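Local coordinates for C-type lectin domain family 4 member F (Mus musculus, PDB 6JJJ), which acts as a cell-surface receptor of Kupffer cells with affinity for galactose and fucose and could take part in endocytosis, at residues L21-Q26 and G33-F38; Q65-F70 and V147-T152; W118-G123 and D137-S142. All blocks are in the same frame, centred on the assembly; numbering follows the deposited sequence.

In the fold
The modelled piece is the extracellular C-type lectin domain with a preceding helix, and the three contacts mark successive levels of it. Contact 1 sets the end of helix 9-25 against strand 34-38; contact 2 ties helix 65-75 to strand 147-151, the neighbour of 34-38 in the same antiparallel sheet. Their centres lie about 11 Å apart, and they touch directly, Phe35 N to Lys150 O included. Contact 3 is remote from both, its centre about 31 Å from that of contact 1 and about 26 Å from that of contact 2. It alone includes a calcium ligand, Asp137, and the Met138 side chain is about 9 Å from the other calcium ion.

Contact 1: L21-Q26 and G33-F38; sequences LQLIAQ and GNFYYF
Leu23 and Phe35 supply most of the surface buried between residues 21-26 and 33-38. Leu23 puts one methyl, CD1, over a face of the Phe35 ring: CD1 stands 3.9 Å from the ring centroid and 20° off the ring normal, which meets the geometry of a CH-pi contact. The methyl is offset toward the rim, and its nearest ring atom is Phe35 CD2, at 3.7 Å from Leu23 CD1. Both residues start toward the opposite segment, and both hold CG beside the backbone N (chi1 -71° for Leu23); from there Leu23 CD1 reaches across the gap onto the ring. Tyr30 meets the Phe35 ring edge-to-face, and Trp28 touches both Leu23 and Phe35.

The contact joins the C-terminal part of helix 9-25 to strand 34-38 of the C-type lectin fold, connecting the helix that probably forms the trimer's neck to the globular domain. Ile24, one residue on from Leu23, and Leu21 instead meet their counterparts in the second and third subunits, as expected of a trimeric helical bundle.

Further along, Gln26 approaches Tyr37 with its backbone. Gln26 O lies at the edge of the phenol ring, in its plane, 3.4 Å from Tyr37 CE1, a polar approach to an aromatic C-H that is not a hydrogen bond. The Gln26 side chain folds back instead, with NE2 donating to Gln22 O at 3.1 Å. That bond is bent, at 138° at the hydrogen, and the donor sits above the carbonyl plane, away from either lone pair. Gln26 N also bonds to Leu23 O at 2.9 Å. The Tyr37 ring itself packs with Trp28 and Phe51.

Contact 2: Q65-F70 and V147-T152; sequences QEEQAF and VCKKST
Glu67 extends its carboxylate to the ammonium of Lys149, and the overlap of these two side chains is the whole of the contact. The two chains approach from opposite directions. Lys149 NZ donates to Glu67 OE2 at 2.8 Å, forming a salt bridge on the syn lone pair, the side that faces the second oxygen. The grip is nevertheless one-sided, because Glu67 OE1 remains 3.8 Å from Lys149 NZ. Glu67 is stretched out beyond CG, whereas Lys149 bends at its third torsion (chi3 85°), which turns CE and NZ toward the carboxylate. Lys149 CD lies 3.6 Å from Glu67 OE2.

Further partners fix the carboxylate. Its OE2 also bonds to the hydroxyl of Tyr36, and its OE1 accepts the backbone N-H of Thr63. A buried acid with a cation, a hydroxyl and an amide around it probably stays ionised, the lysine compensating its charge.

Lys149 leaves its strand toward helix 65-75, and its side chain also packs on Asn34 and Tyr36. The adjoining residue Cys148 is joined by a disulfide to Cys52 of helix 45-54. Phe70, one turn beyond Glu67, stacks on Phe31 and meets Tyr36, so helix 65-75 packs against strands 28-31 and 34-38 while its salt bridge reaches strand 147-151, which runs between strands 34-38 and 58-59.

Contact 3: W118-G123 and D137-S142; sequences WRHRNG and DMACGS. With CA (calcium ion), chain H.
The calcium site that in related C-type lectins binds sugar is flanked here by His120, whose imidazole packs against Ala139 and Met138. Ala139 CB sits over the centre of one ring face, 3.8 Å from the His120 centroid and 8° off the normal, a clear CH-pi contact. Trp118 covers the opposite face with its CE3, offset toward the rim. Met138 crosses the histidine at about a right angle and touches it with its methyl, CE lying 3.4 Å from His120 CE1. Its SD makes an oblique sulfur-aromatic contact, 4.7 Å from the ring centroid and 67° from the normal. A bend at chi2 (61°) returns its sulfur and methyl to the ring.

His120 NE2 hydrogen-bonds to Glu126 OE2, while Glu126 OE1 binds the calcium, making the histidine a second-shell residue that helps orient a metal ligand. Asp137 binds the same ion twice, through its backbone O at 2.6 Å and through OD1 at 2.8 Å; Asp116, Asn136 and a water add to the shell. The Gln114-Pro115-Asp116 sequence, followed closely by Trp118, matches galactose-type C-type lectins, consistent with Trp118 taking the place of the tryptophan that packs on galactose in those lectins. From Ala139 to Ser142 the chain makes a type I beta turn, closed by Ser142 N bonding to Ala139 O at 3.1 Å; Cys140 within it is disulfide-linked to Cys128.

Contact 1: L21-Q26 and G33-F38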
loop_
_atom_site.group_PDB
_atom_site.type_symbol
_atom_site.label_atom_id
_atom_site.label_comp_id
_atom_site.label_asym_id
_atom_site.label_seq_id
_atom_site.Cartn_x
_atom_site.Cartn_y
_atom_site.Cartn_z
ATOM N N LEU A 21 5.094 4.381 -0.940
ATOM C CA LEU A 21 5.144 2.925 -0.863
ATOM C C LEU A 21 5.844 2.474 0.414
ATOM O O LEU A 21 5.343 1.607 1.139
ATOM C CB LEU A 21 5.861 2.359 -2.086
ATOM C CG LEU A 21 5.127 2.419 -3.421
ATOM C CD1 LEU A 21 6.082 2.074 -4.553
ATOM C CD2 LEU A 21 3.948 1.471 -3.438
ATOM N N GLN A 22 7.006 3.064 0.710
ATOM C CA GLN A 22 7.719 2.721 1.937
ATOM C C GLN A 22 6.835 2.942 3.157
ATOM O O GLN A 22 6.889 2.169 4.122
ATOM C CB GLN A 22 9.006 3.543 2.038
ATOM C CG GLN A 22 10.008 3.261 0.915
ATOM C CD GLN A 22 11.137 4.281 0.844
ATOM O OE1 GLN A 22 11.203 5.210 1.648
ATOM N NE2 GLN A 22 12.031 4.106 -0.123
ATOM N N LEU A 23 5.995 3.978 3.122
ATOM C CA LEU A 23 5.121 4.274 4.251
ATOM C C LEU A 23 4.045 3.206 4.409
ATOM O O LEU A 23 3.956 2.546 5.452
ATOM C CB LEU A 23 4.484 5.650 4.065
ATOM C CG LEU A 23 5.404 6.861 4.212
ATOM C CD1 LEU A 23 4.695 8.133 3.783
ATOM C CD2 LEU A 23 5.888 6.964 5.656
ATOM N N ILE A 24 3.199 3.035 3.391
ATOM C CA ILE A 24 2.125 2.057 3.509
ATOM C C ILE A 24 2.696 0.648 3.599
ATOM O O ILE A 24 2.079 -0.238 4.201
ATOM C CB ILE A 24 1.130 2.187 2.343
ATOM C CG1 ILE A 24 -0.044 1.221 2.529
ATOM C CG2 ILE A 24 1.825 1.918 1.017
ATOM C CD1 ILE A 24 -0.837 1.412 3.824
ATOM N N ALA A 25 3.871 0.408 3.010
ATOM C CA ALA A 25 4.501 -0.899 3.159
ATOM C C ALA A 25 4.855 -1.182 4.613
ATOM O O ALA A 25 4.943 -2.347 5.016
ATOM C CB ALA A 25 5.753 -0.990 2.287
ATOM N N GLN A 26 5.054 -0.137 5.414
ATOM C CA GLN A 26 5.291 -0.280 6.844
ATOM C C GLN A 26 4.039 0.013 7.662
ATOM O O GLN A 26 4.134 0.244 8.872
ATOM C CB GLN A 26 6.449 0.621 7.273
ATOM C CG GLN A 26 7.734 0.334 6.513
ATOM C CD GLN A 26 8.878 1.240 6.918
ATOM O OE1 GLN A 26 9.334 1.212 8.059
ATOM N NE2 GLN A 26 9.345 2.056 5.981
ATOM N N GLY A 33 -4.566 14.262 4.206
ATOM C CA GLY A 33 -3.331 14.957 3.930
ATOM C C GLY A 33 -2.104 14.386 4.613
ATOM O O GLY A 33 -1.001 14.493 4.065
ATOM N N ASN A 34 -2.265 13.785 5.785
ATOM C CA ASN A 34 -1.145 13.264 6.551
ATOM C C ASN A 34 -1.173 11.742 6.585
ATOM O O ASN A 34 -2.199 11.106 6.324
ATOM C CB ASN A 34 -1.143 13.831 7.977
ATOM C CG ASN A 34 -1.068 15.352 8.003
ATOM O OD1 ASN A 34 -0.001 15.933 7.778
ATOM N ND2 ASN A 34 -2.196 16.002 8.272
ATOM N N PHE A 35 -0.019 11.167 6.912
ATOM C CA PHE A 35 0.110 9.736 7.150
ATOM C C PHE A 35 0.247 9.476 8.646
ATOM O O PHE A 35 0.951 10.203 9.354
ATOM C CB PHE A 35 1.316 9.160 6.406
ATOM C CG PHE A 35 1.068 8.919 4.945
ATOM C CD1 PHE A 35 0.441 7.760 4.514
ATOM C CD2 PHE A 35 1.465 9.854 3.999
ATOM C CE1 PHE A 35 0.213 7.540 3.167
ATOM C CE2 PHE A 35 1.238 9.640 2.651
ATOM C CZ PHE A 35 0.612 8.484 2.235
ATOM N N TYR A 36 -0.453 8.451 9.124
ATOM C CA TYR A 36 -0.464 8.095 10.534
ATOM C C TYR A 36 0.062 6.679 10.711
ATOM O O TYR A 36 -0.216 5.797 9.892
ATOM C CB TYR A 36 -1.873 8.196 11.118
ATOM C CG TYR A 36 -2.466 9.580 11.059
ATOM C CD1 TYR A 36 -2.999 10.084 9.880
ATOM C CD2 TYR A 36 -2.500 10.383 12.190
ATOM C CE1 TYR A 36 -3.546 11.352 9.833
ATOM C CE2 TYR A 36 -3.044 11.646 12.150
ATOM C CZ TYR A 36 -3.565 12.128 10.974
ATOM O OH TYR A 36 -4.106 13.392 10.949
ATOM N N TYR A 37 0.834 6.471 11.776
ATOM C CA TYR A 37 1.374 5.161 12.119
ATOM C C TYR A 37 0.922 4.784 13.523
ATOM O O TYR A 37 1.241 5.484 14.490
ATOM C CB TYR A 37 2.902 5.158 12.031
ATOM C CG TYR A 37 3.537 3.865 12.484
ATOM C CD1 TYR A 37 3.734 2.814 11.599
ATOM C CD2 TYR A 37 3.940 3.696 13.801
ATOM C CE1 TYR A 37 4.314 1.627 12.016
ATOM C CE2 TYR A 37 4.521 2.520 14.224
ATOM C CZ TYR A 37 4.705 1.487 13.329
ATOM O OH TYR A 37 5.284 0.314 13.758
ATOM N N PHE A 38 0.198 3.675 13.634
ATOM C CA PHE A 38 -0.253 3.150 14.918
ATOM C C PHE A 38 0.694 2.031 15.333
ATOM O O PHE A 38 0.809 1.018 14.634
ATOM C CB PHE A 38 -1.699 2.668 14.828
ATOM C CG PHE A 38 -2.665 3.761 14.470
ATOM C CD1 PHE A 38 -2.832 4.143 13.148
ATOM C CD2 PHE A 38 -3.383 4.425 15.450
ATOM C CE1 PHE A 38 -3.706 5.160 12.809
ATOM C CE2 PHE A 38 -4.262 5.441 15.115
ATOM C CZ PHE A 38 -4.425 5.808 13.797
#

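Contact 2: Q65-F70 and V147-T152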
loop_
_atom_site.group_PDB
_atom_site.type_symbol
_atom_site.label_atom_id
_atom_site.label_comp_id
_atom_site.label_asym_id
_atom_site.label_seq_id
_atom_site.Cartn_x
_atom_site.Cartn_y
_atom_site.Cartn_z
ATOM N N GLN A 65 -11.602 18.114 14.599
ATOM C CA GLN A 65 -12.293 17.127 15.422
ATOM C C GLN A 65 -12.575 15.833 14.674
ATOM O O GLN A 65 -12.512 14.752 15.269
ATOM C CB GLN A 65 -13.612 17.704 15.945
ATOM C CG GLN A 65 -14.690 17.872 14.885
ATOM C CD GLN A 65 -15.923 18.583 15.412
ATOM O OE1 GLN A 65 -16.029 18.864 16.607
ATOM N NE2 GLN A 65 -16.862 18.881 14.521
ATOM N N GLU A 66 -12.915 15.919 13.384
ATOM C CA GLU A 66 -13.039 14.715 12.570
ATOM C C GLU A 66 -11.723 13.951 12.524
ATOM O O GLU A 66 -11.719 12.733 12.308
ATOM C CB GLU A 66 -13.495 15.071 11.156
ATOM C CG GLU A 66 -14.999 15.252 11.019
ATOM C CD GLU A 66 -15.472 15.168 9.579
ATOM O OE1 GLU A 66 -14.625 15.001 8.676
ATOM O OE2 GLU A 66 -16.696 15.264 9.349
ATOM N N GLU A 67 -10.599 14.652 12.691
ATOM C CA GLU A 67 -9.312 13.976 12.810
ATOM C C GLU A 67 -9.288 13.065 14.031
ATOM O O GLU A 67 -8.847 11.913 13.951
ATOM C CB GLU A 67 -8.183 15.001 12.884
ATOM C CG GLU A 67 -6.815 14.382 13.114
ATOM C CD GLU A 67 -5.688 15.366 12.886
ATOM O OE1 GLU A 67 -5.959 16.583 12.840
ATOM O OE2 GLU A 67 -4.528 14.921 12.754
ATOM N N GLN A 68 -9.750 13.575 15.179
ATOM C CA GLN A 68 -9.772 12.761 16.391
ATOM C C GLN A 68 -10.611 11.506 16.191
ATOM O O GLN A 68 -10.268 10.434 16.703
ATOM C CB GLN A 68 -10.303 13.571 17.577
ATOM C CG GLN A 68 -10.452 12.739 18.847
ATOM C CD GLN A 68 -10.066 13.487 20.114
ATOM O OE1 GLN A 68 -9.643 14.641 20.069
ATOM N NE2 GLN A 68 -10.203 12.819 21.256
ATOM N N ALA A 69 -11.718 11.619 15.454
ATOM C CA ALA A 69 -12.537 10.444 15.181
ATOM C C ALA A 69 -11.709 9.370 14.490
ATOM O O ALA A 69 -11.713 8.206 14.906
ATOM C CB ALA A 69 -13.745 10.828 14.325
ATOM N N PHE A 70 -10.953 9.755 13.460
ATOM C CA PHE A 70 -10.088 8.803 12.775
ATOM C C PHE A 70 -9.220 8.048 13.772
ATOM O O PHE A 70 -9.153 6.814 13.748
ATOM C CB PHE A 70 -9.220 9.533 11.751
ATOM C CG PHE A 70 -8.143 8.681 11.169
ATOM C CD1 PHE A 70 -8.455 7.651 10.299
ATOM C CD2 PHE A 70 -6.818 8.899 11.497
ATOM C CE1 PHE A 70 -7.463 6.857 9.762
ATOM C CE2 PHE A 70 -5.819 8.109 10.964
ATOM C CZ PHE A 70 -6.141 7.088 10.095
ATOM N N VAL A 147 0.916 7.090 18.386
ATOM C CA VAL A 147 0.575 7.358 16.992
ATOM C C VAL A 147 1.436 8.510 16.489
ATOM O O VAL A 147 1.483 9.578 17.110
ATOM C CB VAL A 147 -0.928 7.669 16.835
ATOM C CG1 VAL A 147 -1.341 8.783 17.789
ATOM C CG2 VAL A 147 -1.253 8.021 15.396
ATOM N N CYS A 148 2.104 8.299 15.359
ATOM C CA CYS A 148 2.890 9.335 14.703
ATOM C C CYS A 148 2.083 9.972 13.577
ATOM O O CYS A 148 1.191 9.345 13.001
ATOM C CB CYS A 148 4.190 8.768 14.121
ATOM S SG CYS A 148 5.237 7.794 15.239
ATOM N N LYS A 149 2.411 11.225 13.256
ATOM C CA LYS A 149 1.799 11.921 12.129
ATOM C C LYS A 149 2.880 12.498 11.226
ATOM O O LYS A 149 3.901 13.004 11.703
ATOM C CB LYS A 149 0.853 13.047 12.587
ATOM C CG LYS A 149 0.190 13.793 11.430
ATOM C CD LYS A 149 -1.118 14.460 11.836
ATOM C CE LYS A 149 -0.896 15.833 12.456
ATOM N NZ LYS A 149 -2.188 16.540 12.703
ATOM N N LYS A 150 2.635 12.440 9.920
ATOM C CA LYS A 150 3.601 12.867 8.919
ATOM C C LYS A 150 2.893 13.661 7.836
ATOM O O LYS A 150 1.772 13.328 7.443
ATOM C CB LYS A 150 4.326 11.666 8.305
ATOM C CG LYS A 150 5.316 12.029 7.213
ATOM C CD LYS A 150 6.021 10.793 6.669
ATOM C CE LYS A 150 7.143 10.327 7.591
ATOM N NZ LYS A 150 8.467 10.871 7.162
ATOM N N SER A 151 3.555 14.711 7.363
ATOM C CA SER A 151 2.995 15.600 6.360
ATOM C C SER A 151 3.480 15.211 4.970
ATOM O O SER A 151 4.564 14.644 4.804
ATOM C CB SER A 151 3.383 17.052 6.647
ATOM O OG SER A 151 3.033 17.425 7.968
ATOM N N THR A 152 2.656 15.516 3.971
ATOM C CA THR A 152 2.996 15.278 2.576
ATOM C C THR A 152 2.229 16.267 1.712
ATOM O O THR A 152 1.198 16.810 2.122
ATOM C CB THR A 152 2.677 13.840 2.135
ATOM O OG1 THR A 152 1.451 13.409 2.743
ATOM C CG2 THR A 152 3.808 12.891 2.510
#

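Contact 3: W118-G123 and D137-S142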
loop_
_atom_site.group_PDB
_atom_site.type_symbol
_atom_site.label_atom_id
_atom_site.label_comp_id
_atom_site.label_asym_id
_atom_site.label_seq_id
_atom_site.Cartn_x
_atom_site.Cartn_y
_atom_site.Cartn_z
ATOM N N TRP A 118 -2.643 13.883 38.115
ATOM C CA TRP A 118 -2.619 13.014 39.283
ATOM C C TRP A 118 -1.180 12.730 39.702
ATOM O O TRP A 118 -0.266 12.677 38.876
ATOM C CB TRP A 118 -3.352 11.711 38.968
ATOM C CG TRP A 118 -3.736 10.917 40.167
ATOM C CD1 TRP A 118 -4.663 11.254 41.111
ATOM C CD2 TRP A 118 -3.217 9.639 40.552
ATOM N NE1 TRP A 118 -4.749 10.266 42.062
ATOM C CE2 TRP A 118 -3.871 9.264 41.742
ATOM C CE3 TRP A 118 -2.261 8.777 40.007
ATOM C CZ2 TRP A 118 -3.598 8.066 42.398
ATOM C CZ3 TRP A 118 -1.993 7.586 40.660
ATOM C CH2 TRP A 118 -2.659 7.243 41.841
ATOM N N ARG A 119 -0.982 12.559 41.006
ATOM C CA ARG A 119 0.337 12.266 41.556
ATOM C C ARG A 119 0.501 10.752 41.631
ATOM O O ARG A 119 -0.197 10.083 42.400
ATOM C CB ARG A 119 0.508 12.905 42.932
ATOM C CG ARG A 119 1.952 12.965 43.423
ATOM C CD ARG A 119 2.360 11.745 44.242
ATOM N NE ARG A 119 3.742 11.862 44.709
ATOM C CZ ARG A 119 4.421 10.891 45.312
ATOM N NH1 ARG A 119 3.850 9.714 45.530
ATOM N NH2 ARG A 119 5.674 11.095 45.694
ATOM N N HIS A 120 1.433 10.213 40.849
ATOM C CA HIS A 120 1.636 8.775 40.830
ATOM C C HIS A 120 2.546 8.349 41.976
ATOM O O HIS A 120 3.245 9.157 42.591
ATOM C CB HIS A 120 2.232 8.330 39.492
ATOM C CG HIS A 120 1.220 8.191 38.398
ATOM N ND1 HIS A 120 0.868 6.970 37.863
ATOM C CD2 HIS A 120 0.469 9.115 37.753
ATOM C CE1 HIS A 120 -0.046 7.149 36.927
ATOM N NE2 HIS A 120 -0.306 8.442 36.840
ATOM N N ARG A 121 2.509 7.052 42.271
ATOM C CA ARG A 121 3.271 6.515 43.391
ATOM C C ARG A 121 4.770 6.568 43.151
ATOM O O ARG A 121 5.529 6.986 44.036
ATOM C CB ARG A 121 2.822 5.080 43.629
ATOM C CG ARG A 121 1.367 4.925 44.037
ATOM C CD ARG A 121 0.958 3.458 43.985
ATOM N NE ARG A 121 2.047 2.568 44.376
ATOM C CZ ARG A 121 1.957 1.241 44.403
ATOM N NH1 ARG A 121 0.816 0.644 44.082
ATOM N NH2 ARG A 121 3.010 0.508 44.738
ATOM N N ASN A 122 5.211 6.197 41.952
ATOM C CA ASN A 122 6.631 6.177 41.610
ATOM C C ASN A 122 6.870 6.936 40.311
ATOM O O ASN A 122 6.786 6.360 39.222
ATOM C CB ASN A 122 7.139 4.729 41.508
ATOM C CG ASN A 122 8.607 4.646 41.121
ATOM O OD1 ASN A 122 9.320 5.648 41.126
ATOM N ND2 ASN A 122 9.062 3.444 40.776
ATOM N N GLY A 123 7.159 8.228 40.423
ATOM C CA GLY A 123 6.823 9.035 41.585
ATOM C C GLY A 123 6.481 10.395 41.014
ATOM O O GLY A 123 6.734 11.430 41.632
ATOM N N ASP A 137 -4.289 13.133 30.668
ATOM C CA ASP A 137 -2.887 13.356 30.996
ATOM C C ASP A 137 -2.388 12.208 31.870
ATOM O O ASP A 137 -3.130 11.658 32.689
ATOM C CB ASP A 137 -2.689 14.710 31.682
ATOM C CG ASP A 137 -3.285 14.775 33.069
ATOM O OD1 ASP A 137 -4.213 14.004 33.379
ATOM O OD2 ASP A 137 -2.810 15.628 33.849
ATOM N N MET A 138 -1.129 11.826 31.671
ATOM C CA MET A 138 -0.613 10.583 32.225
ATOM C C MET A 138 0.855 10.758 32.579
ATOM O O MET A 138 1.532 11.661 32.084
ATOM C CB MET A 138 -0.802 9.431 31.224
ATOM C CG MET A 138 -0.297 8.086 31.687
ATOM S SD MET A 138 -1.157 7.545 33.181
ATOM C CE MET A 138 -0.156 6.142 33.660
ATOM N N ALA A 139 1.338 9.878 33.453
ATOM C CA ALA A 139 2.753 9.860 33.792
ATOM C C ALA A 139 3.566 9.479 32.562
ATOM O O ALA A 139 3.312 8.450 31.929
ATOM C CB ALA A 139 3.015 8.875 34.929
ATOM N N CYS A 140 4.538 10.323 32.213
ATOM C CA CYS A 140 5.251 10.132 30.956
ATOM C C CYS A 140 6.071 8.849 30.960
ATOM O O CYS A 140 6.204 8.198 29.919
ATOM C CB CYS A 140 6.137 11.346 30.675
ATOM S SG CYS A 140 5.220 12.908 30.509
ATOM N N GLY A 141 6.610 8.451 32.112
ATOM C CA GLY A 141 7.395 7.232 32.156
ATOM C C GLY A 141 6.619 5.974 31.821
ATOM O O GLY A 141 7.240 4.930 31.584
ATOM N N SER A 142 5.292 6.044 31.786
ATOM C CA SER A 142 4.485 4.861 31.519
ATOM C C SER A 142 4.587 4.462 30.054
ATOM O O SER A 142 4.619 5.314 29.160
ATOM C CB SER A 142 3.030 5.126 31.897
ATOM O OG SER A 142 2.928 5.471 33.269
HETATM CA CA CA H . -4.889 11.577 34.608
HETATM O O HOH W 1 -6.123 9.955 35.642
#